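Local coordinates for protein putative acetyltransferase (Nocardia farcinica, PDB 3D9W) that probably transfers acetyl groups from acetyl-CoA to arylamine substrates, through an acetylated enzyme intermediate, at residues 107-112 with 137-142; 238-243 with 265-270; 258-263 with 278-283. One frame throughout, in Å; residues are numbered along the deposited sequence.

Interaction 1: 107-112 with 137-142; sequences VTMGAG and VGFGRG
Phe139 presents one edge of its ring to Val107 and Met109, bringing the loop after strand 132-135 against the hairpin that joins strands 99-107 and 117-125 of the large antiparallel sheet. The hairpin carries a type I' beta turn from Thr108 to Ala111, closed by the 2.8 Å hydrogen bond from Ala111 N to Thr108 O. Its central positions, Met109 and Gly110, both have positive phi; at Gly110 a side chain would press on the carbonyl oxygen of the residue before, so glycine suits the corner. Met109, by contrast, sends a long, flexible side chain back to the ring. This is a Met-aromatic contact of the edge type: Met109 SD lies 5.5 Å from the centroid of the Phe139 ring, 78° off the ring normal, so the sulfur faces the ring hydrogens rather than the pi cloud. Methionine CG lies beside the backbone N and the chain bends at chi2 to bring SD to the ring, while the bend at chi3 only turns the terminal methyl CE. Beside it, the branched valine at the strand end offers a methyl group to the same rim of the ring. Together they bury a modest 98 Å² without any hydrogen bond between the two segments. With CG anti to the backbone N (chi1 -169°), the phenyl group reaches across a backbone gap that is 9.6 Å between Val107 CA and Phe139 CA. It also meets edge-to-face His119, probably the histidine of the family's catalytic triad, which would put the contact near the active site. Arg190 holds the loop by donating to Arg141 O and Gly142 O. The two touches fall on adjoining ring carbons: Met109 SD is 4.1 Å from Phe139 CZ, and Val107 CG1 is 4.2 Å from Phe139 CE1.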
# COMPACT_ATOMS: atom_id res chain seq x y z
N VAL A 107 8.22 3.58 7.90
CA VAL A 107 7.40 4.76 7.78
C VAL A 107 7.80 5.70 8.91
O VAL A 107 8.12 5.26 10.02
CB VAL A 107 5.92 4.44 7.90
CG1 VAL A 107 5.11 5.70 7.67
CG2 VAL A 107 5.55 3.38 6.89
N THR A 108 7.80 6.98 8.62
CA THR A 108 8.18 7.98 9.60
C THR A 108 7.09 9.03 9.69
O THR A 108 6.69 9.44 10.77
CB THR A 108 9.52 8.64 9.22
OG1 THR A 108 9.50 8.98 7.83
CG2 THR A 108 10.67 7.69 9.45
N MET A 109 6.61 9.47 8.53
CA MET A 109 5.56 10.48 8.47
C MET A 109 5.86 11.66 9.38
O MET A 109 5.02 12.05 10.19
CB MET A 109 4.21 9.88 8.86
CG MET A 109 3.63 8.99 7.79
SD MET A 109 3.58 9.86 6.23
CE MET A 109 2.54 11.32 6.69
N GLY A 110 7.06 12.22 9.26
CA GLY A 110 7.41 13.36 10.09
C GLY A 110 7.81 13.01 11.51
O GLY A 110 8.46 13.81 12.18
N ALA A 111 7.43 11.84 11.98
CA ALA A 111 7.80 11.45 13.33
C ALA A 111 9.34 11.37 13.46
O ALA A 111 10.08 11.87 12.61
CB ALA A 111 7.17 10.11 13.69
N GLY A 112 9.81 10.75 14.53
CA GLY A 112 11.24 10.65 14.74
C GLY A 112 11.59 9.23 15.12
O GLY A 112 11.00 8.28 14.62
N VAL A 137 2.62 0.26 -4.03
CA VAL A 137 1.20 0.08 -4.27
C VAL A 137 0.38 -0.25 -3.04
O VAL A 137 -0.83 -0.44 -3.14
CB VAL A 137 0.98 -1.05 -5.32
CG1 VAL A 137 1.52 -0.62 -6.69
CG2 VAL A 137 1.67 -2.33 -4.86
N GLY A 138 1.01 -0.29 -1.87
CA GLY A 138 0.25 -0.63 -0.68
C GLY A 138 0.22 0.40 0.43
O GLY A 138 -0.33 0.13 1.50
N PHE A 139 0.79 1.58 0.18
CA PHE A 139 0.82 2.61 1.20
C PHE A 139 -0.59 3.13 1.50
O PHE A 139 -0.91 3.47 2.64
CB PHE A 139 1.71 3.79 0.79
CG PHE A 139 1.99 4.77 1.91
CD1 PHE A 139 2.84 4.43 2.96
CD2 PHE A 139 1.35 6.01 1.94
CE1 PHE A 139 3.06 5.32 4.02
CE2 PHE A 139 1.56 6.90 3.01
CZ PHE A 139 2.42 6.55 4.05
N GLY A 140 -1.44 3.18 0.47
CA GLY A 140 -2.79 3.65 0.66
C GLY A 140 -2.98 5.05 0.12
O GLY A 140 -4.11 5.52 0.02
N ARG A 141 -1.88 5.71 -0.22
CA ARG A 141 -1.92 7.07 -0.76
C ARG A 141 -1.00 7.15 -1.97
O ARG A 141 -0.23 8.10 -2.12
CB ARG A 141 -1.47 8.06 0.31
CG ARG A 141 -1.59 9.54 -0.07
CD ARG A 141 -1.19 10.40 1.11
NE ARG A 141 -1.31 11.84 0.88
CZ ARG A 141 -0.51 12.54 0.09
NH1 ARG A 141 0.48 11.95 -0.59
NH2 ARG A 141 -0.68 13.85 -0.01
N GLY A 142 -1.09 6.16 -2.84
CA GLY A 142 -0.25 6.15 -4.02
C GLY A 142 1.19 6.00 -3.58
O GLY A 142 1.44 5.48 -2.50

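Interaction 2: 238-243 with 265-270; sequences LTLITE and ELFDIE
Strand 239-243 and segment 265-270, the end of helix 259-265 and the loop after it, never come within backbone bonding range: the nearest CA atoms, those of Leu240 and Leu266, are 9.9 Å apart, and side chains alone bridge the gap. The strand is an inner member of the four-stranded antiparallel sheet, and the loop leaves helix 259-265 packed on that sheet, so this is helix-on-sheet packing continued into the turn beyond the helix. Leu240 is the residue that reaches over. Extended with CG anti to the backbone N (chi1 180°), it holds its two methyl groups out toward the loop like a fork. One prong, CD2, meets the methyl CD1 of Leu266, the two leucine side chains lying aslant to each other. The other prong, CD1, comes up to the edge of the Phe267 ring, near its plane. The two side chains run past each other in opposite directions, with the methyl beside CZ and CE2. A branched leucine suits this place because it can serve two neighbours at once: Leu266 offers a methyl to one branch and Phe267 a flat ring edge to the other. Phe267 also packs on Val262, His233 and Leu235, which places its ring between the helix and the sheet; Leu266 rests on His233 as well. The contact is purely apolar and buries 119 Å². Polarity appears just beyond it: Asp268, at left-handed helical backbone angles, turns the chain and forms salt bridges with Arg77 and Arg226. Leu240 CD2 lies 4.0 Å from Leu266 CD1, and Leu240 CD1 divides its approach almost evenly, 3.9 Å from Phe267 CZ and 4.0 Å from Phe267 CE2.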
# COMPACT_ATOMS: atom_id res chain seq x y z
N LEU A 238 -12.56 7.70 14.21
CA LEU A 238 -13.83 8.33 13.86
C LEU A 238 -13.56 9.65 13.16
O LEU A 238 -14.44 10.49 13.03
CB LEU A 238 -14.67 8.56 15.11
CG LEU A 238 -15.21 7.32 15.82
CD1 LEU A 238 -16.04 7.79 16.99
CD2 LEU A 238 -16.05 6.48 14.87
N THR A 239 -12.32 9.83 12.70
CA THR A 239 -11.94 11.05 12.00
C THR A 239 -11.87 10.73 10.51
O THR A 239 -11.11 9.87 10.09
CB THR A 239 -10.58 11.55 12.48
OG1 THR A 239 -10.60 11.68 13.90
CG2 THR A 239 -10.27 12.90 11.89
N LEU A 240 -12.70 11.42 9.73
CA LEU A 240 -12.72 11.19 8.29
C LEU A 240 -12.02 12.34 7.58
O LEU A 240 -12.40 13.50 7.71
CB LEU A 240 -14.16 11.07 7.80
CG LEU A 240 -14.34 10.83 6.30
CD1 LEU A 240 -13.62 9.58 5.88
CD2 LEU A 240 -15.81 10.71 5.98
N ILE A 241 -10.98 12.00 6.82
CA ILE A 241 -10.23 13.01 6.11
C ILE A 241 -10.26 12.79 4.61
O ILE A 241 -10.23 11.66 4.14
CB ILE A 241 -8.76 13.00 6.51
CG1 ILE A 241 -8.63 12.73 8.01
CG2 ILE A 241 -8.12 14.34 6.13
CD1 ILE A 241 -7.21 12.46 8.45
N THR A 242 -10.33 13.89 3.88
CA THR A 242 -10.31 13.86 2.44
C THR A 242 -9.24 14.89 2.09
O THR A 242 -9.33 16.04 2.51
CB THR A 242 -11.66 14.25 1.82
OG1 THR A 242 -12.66 13.32 2.24
CG2 THR A 242 -11.56 14.22 0.31
N GLU A 243 -8.23 14.48 1.34
CA GLU A 243 -7.12 15.35 0.96
C GLU A 243 -7.04 15.47 -0.55
O GLU A 243 -7.45 14.55 -1.27
CB GLU A 243 -5.83 14.75 1.49
CG GLU A 243 -4.68 15.71 1.59
CD GLU A 243 -3.38 15.00 1.94
OE1 GLU A 243 -3.44 13.98 2.67
OE2 GLU A 243 -2.31 15.49 1.50
N GLU A 265 -19.69 3.54 0.93
CA GLU A 265 -19.63 4.53 -0.14
C GLU A 265 -18.24 5.08 -0.38
O GLU A 265 -17.80 5.18 -1.52
CB GLU A 265 -20.58 5.68 0.17
CG GLU A 265 -21.95 5.26 0.67
CD GLU A 265 -22.94 6.40 0.70
OE1 GLU A 265 -22.58 7.49 1.18
OE2 GLU A 265 -24.07 6.20 0.24
N LEU A 266 -17.56 5.44 0.71
CA LEU A 266 -16.22 6.02 0.62
C LEU A 266 -15.04 5.08 0.58
O LEU A 266 -13.95 5.48 0.19
CB LEU A 266 -15.99 6.98 1.78
CG LEU A 266 -16.74 8.29 1.71
CD1 LEU A 266 -15.83 9.39 2.23
CD2 LEU A 266 -17.13 8.57 0.27
N PHE A 267 -15.24 3.83 0.96
CA PHE A 267 -14.11 2.92 0.99
C PHE A 267 -14.35 1.61 0.27
O PHE A 267 -13.50 0.73 0.27
CB PHE A 267 -13.71 2.69 2.44
CG PHE A 267 -13.21 3.94 3.11
CD1 PHE A 267 -11.93 4.43 2.82
CD2 PHE A 267 -14.01 4.65 3.99
CE1 PHE A 267 -11.47 5.62 3.38
CE2 PHE A 267 -13.56 5.85 4.56
CZ PHE A 267 -12.29 6.33 4.25
N ASP A 268 -15.52 1.50 -0.35
CA ASP A 268 -15.90 0.32 -1.11
C ASP A 268 -15.57 -0.96 -0.39
O ASP A 268 -15.04 -1.90 -0.97
CB ASP A 268 -15.23 0.38 -2.46
CG ASP A 268 -15.58 1.63 -3.20
OD1 ASP A 268 -16.79 1.89 -3.34
OD2 ASP A 268 -14.65 2.36 -3.62
N ILE A 269 -15.88 -0.96 0.90
CA ILE A 269 -15.66 -2.09 1.76
C ILE A 269 -17.03 -2.55 2.24
O ILE A 269 -17.84 -1.74 2.67
CB ILE A 269 -14.78 -1.68 2.96
CG1 ILE A 269 -13.37 -1.39 2.45
CG2 ILE A 269 -14.80 -2.76 4.04
CD1 ILE A 269 -12.41 -0.94 3.51
N GLU A 270 -17.29 -3.85 2.12
CA GLU A 270 -18.56 -4.46 2.52
C GLU A 270 -18.29 -5.55 3.57
O GLU A 270 -17.48 -6.45 3.35
CB GLU A 270 -19.24 -5.10 1.30
CG GLU A 270 -20.75 -5.08 1.33
CD GLU A 270 -21.35 -4.61 0.01
OE1 GLU A 270 -20.82 -3.63 -0.58
OE2 GLU A 270 -22.35 -5.21 -0.43

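Interaction 3: 258-263 with 278-283; sequences ELPEVI and ALTTGS
A short helix-helix packing joins the first turn of helix 259-265 to the last turn of helix 273-280, in the pair of helices that follows the four-stranded antiparallel sheet. Backbones come near at Leu259 and Thr280, whose CA atoms are 7.2 Å apart, and two pairs of side chains span the space. The inner pair is apolar and buried: the methyl Leu259 CD1 meets the methyl Leu279 CD1 at 4.3 Å, a loose touch of two leucines whose CB atoms both point at the other helix. Ile263, one turn on from Leu259, faces the same way but stays farther back. The outer pair, nearer the surface, is Pro260 with Thr280, which cross at about a right angle; Pro260 CG comes within 4.2 Å of Thr280 OG1. Proline suits the opening turn of a helix, where its lack of an N-H costs no bond, and its ring gives a compact apolar surface to the neighbour. Threonine suits this partly exposed place because its hydroxyl, with OG1 anti to the carbonyl carbon (chi1 -77°), can bond back to its own helix, here weakly to Leu276 O, while still lying against the proline ring. No hydrogen bond links the two segments, and they bury 129 Å² between them. Thr281 is the first residue to leave helical angles, and Gly282 N still reaches Leu279 O at 3.1 Å as the chain departs. Leu279 O also accepts a bond from Trp284 NE1. Leu259 lies on Leu238 and Leu279 on Pro222, which sets the contact by the sheet end where strands 239-243 and 223-227 begin, while Val262 of the same helix packs on Leu240 of strand 239-243.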
# COMPACT_ATOMS: atom_id res chain seq x y z
N GLU A 258 -22.44 6.15 11.98
CA GLU A 258 -22.13 6.68 10.66
C GLU A 258 -21.11 5.84 9.90
O GLU A 258 -21.00 5.94 8.67
CB GLU A 258 -21.59 8.11 10.77
CG GLU A 258 -22.55 9.16 11.27
CD GLU A 258 -21.92 10.55 11.28
OE1 GLU A 258 -20.93 10.75 12.03
OE2 GLU A 258 -22.40 11.44 10.54
N LEU A 259 -20.37 5.01 10.62
CA LEU A 259 -19.34 4.19 10.01
C LEU A 259 -19.75 3.30 8.84
O LEU A 259 -19.14 3.38 7.77
CB LEU A 259 -18.63 3.36 11.08
CG LEU A 259 -17.74 4.17 12.02
CD1 LEU A 259 -17.22 3.28 13.11
CD2 LEU A 259 -16.59 4.80 11.24
N PRO A 260 -20.78 2.45 9.01
CA PRO A 260 -21.22 1.56 7.92
C PRO A 260 -21.36 2.21 6.55
O PRO A 260 -20.81 1.73 5.57
CB PRO A 260 -22.55 1.03 8.44
CG PRO A 260 -22.30 0.91 9.88
CD PRO A 260 -21.61 2.23 10.21
N GLU A 261 -22.08 3.32 6.50
CA GLU A 261 -22.30 4.03 5.26
C GLU A 261 -21.03 4.61 4.66
O GLU A 261 -20.78 4.46 3.46
CB GLU A 261 -23.32 5.15 5.46
CG GLU A 261 -23.44 6.07 4.26
CD GLU A 261 -24.81 6.67 4.14
OE1 GLU A 261 -25.76 5.92 3.88
OE2 GLU A 261 -24.93 7.89 4.29
N VAL A 262 -20.24 5.28 5.49
CA VAL A 262 -18.99 5.88 5.04
C VAL A 262 -18.06 4.81 4.48
O VAL A 262 -17.42 5.00 3.45
CB VAL A 262 -18.27 6.60 6.19
CG1 VAL A 262 -16.83 6.88 5.83
CG2 VAL A 262 -18.99 7.91 6.50
N ILE A 263 -18.02 3.67 5.16
CA ILE A 263 -17.18 2.55 4.78
C ILE A 263 -17.60 1.89 3.47
O ILE A 263 -16.76 1.36 2.75
CB ILE A 263 -17.14 1.52 5.91
CG1 ILE A 263 -16.42 2.13 7.12
CG2 ILE A 263 -16.44 0.25 5.46
CD1 ILE A 263 -16.49 1.27 8.35
N ALA A 278 -19.84 -5.51 15.34
CA ALA A 278 -18.60 -5.62 16.11
C ALA A 278 -17.78 -4.34 16.01
O ALA A 278 -17.21 -3.87 16.99
CB ALA A 278 -17.78 -6.81 15.60
N LEU A 279 -17.71 -3.79 14.80
CA LEU A 279 -16.97 -2.57 14.54
C LEU A 279 -17.63 -1.43 15.32
O LEU A 279 -16.99 -0.74 16.12
CB LEU A 279 -17.04 -2.25 13.04
CG LEU A 279 -15.77 -1.80 12.33
CD1 LEU A 279 -15.23 -0.54 12.97
CD2 LEU A 279 -14.75 -2.93 12.39
N THR A 280 -18.92 -1.26 15.05
CA THR A 280 -19.77 -0.24 15.65
C THR A 280 -19.74 -0.16 17.17
O THR A 280 -20.10 0.87 17.74
CB THR A 280 -21.24 -0.47 15.21
OG1 THR A 280 -21.40 -0.00 13.87
CG2 THR A 280 -22.22 0.25 16.13
N THR A 281 -19.30 -1.22 17.82
CA THR A 281 -19.29 -1.24 19.28
C THR A 281 -17.98 -1.72 19.87
O THR A 281 -17.92 -2.05 21.04
CB THR A 281 -20.38 -2.16 19.79
OG1 THR A 281 -19.92 -3.51 19.68
CG2 THR A 281 -21.65 -2.02 18.94
N GLY A 282 -16.94 -1.75 19.05
CA GLY A 282 -15.64 -2.22 19.51
C GLY A 282 -15.06 -1.42 20.66
O GLY A 282 -15.21 -0.20 20.73
N SER A 283 -14.37 -2.12 21.57
CA SER A 283 -13.77 -1.46 22.72
C SER A 283 -12.77 -0.42 22.26
O SER A 283 -12.31 0.40 23.07
CB SER A 283 -13.06 -2.48 23.62
OG SER A 283 -12.04 -3.17 22.93

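Overall arrangement
Interaction 1 is a surface contact on the large sheet, where a methionine sulfur and a valine methyl from a hairpin meet the edge of a loop phenylalanine. Interaction 2 is a buried, wholly apolar contact, and interaction 3 is partly buried, with a leucine pair inside and a proline-threonine pair outside. Interactions 2 and 3 hold the same element, helix 259-265 with its following loop, and their segments alternate along the chain; Ile269 N probably bonds Ile263 O, and Leu240 packs on Val262. Interaction 1 joins interaction 2 by the salt bridge of Arg141 with Glu243, but lies about 14 Å, nearest atoms, from interaction 3.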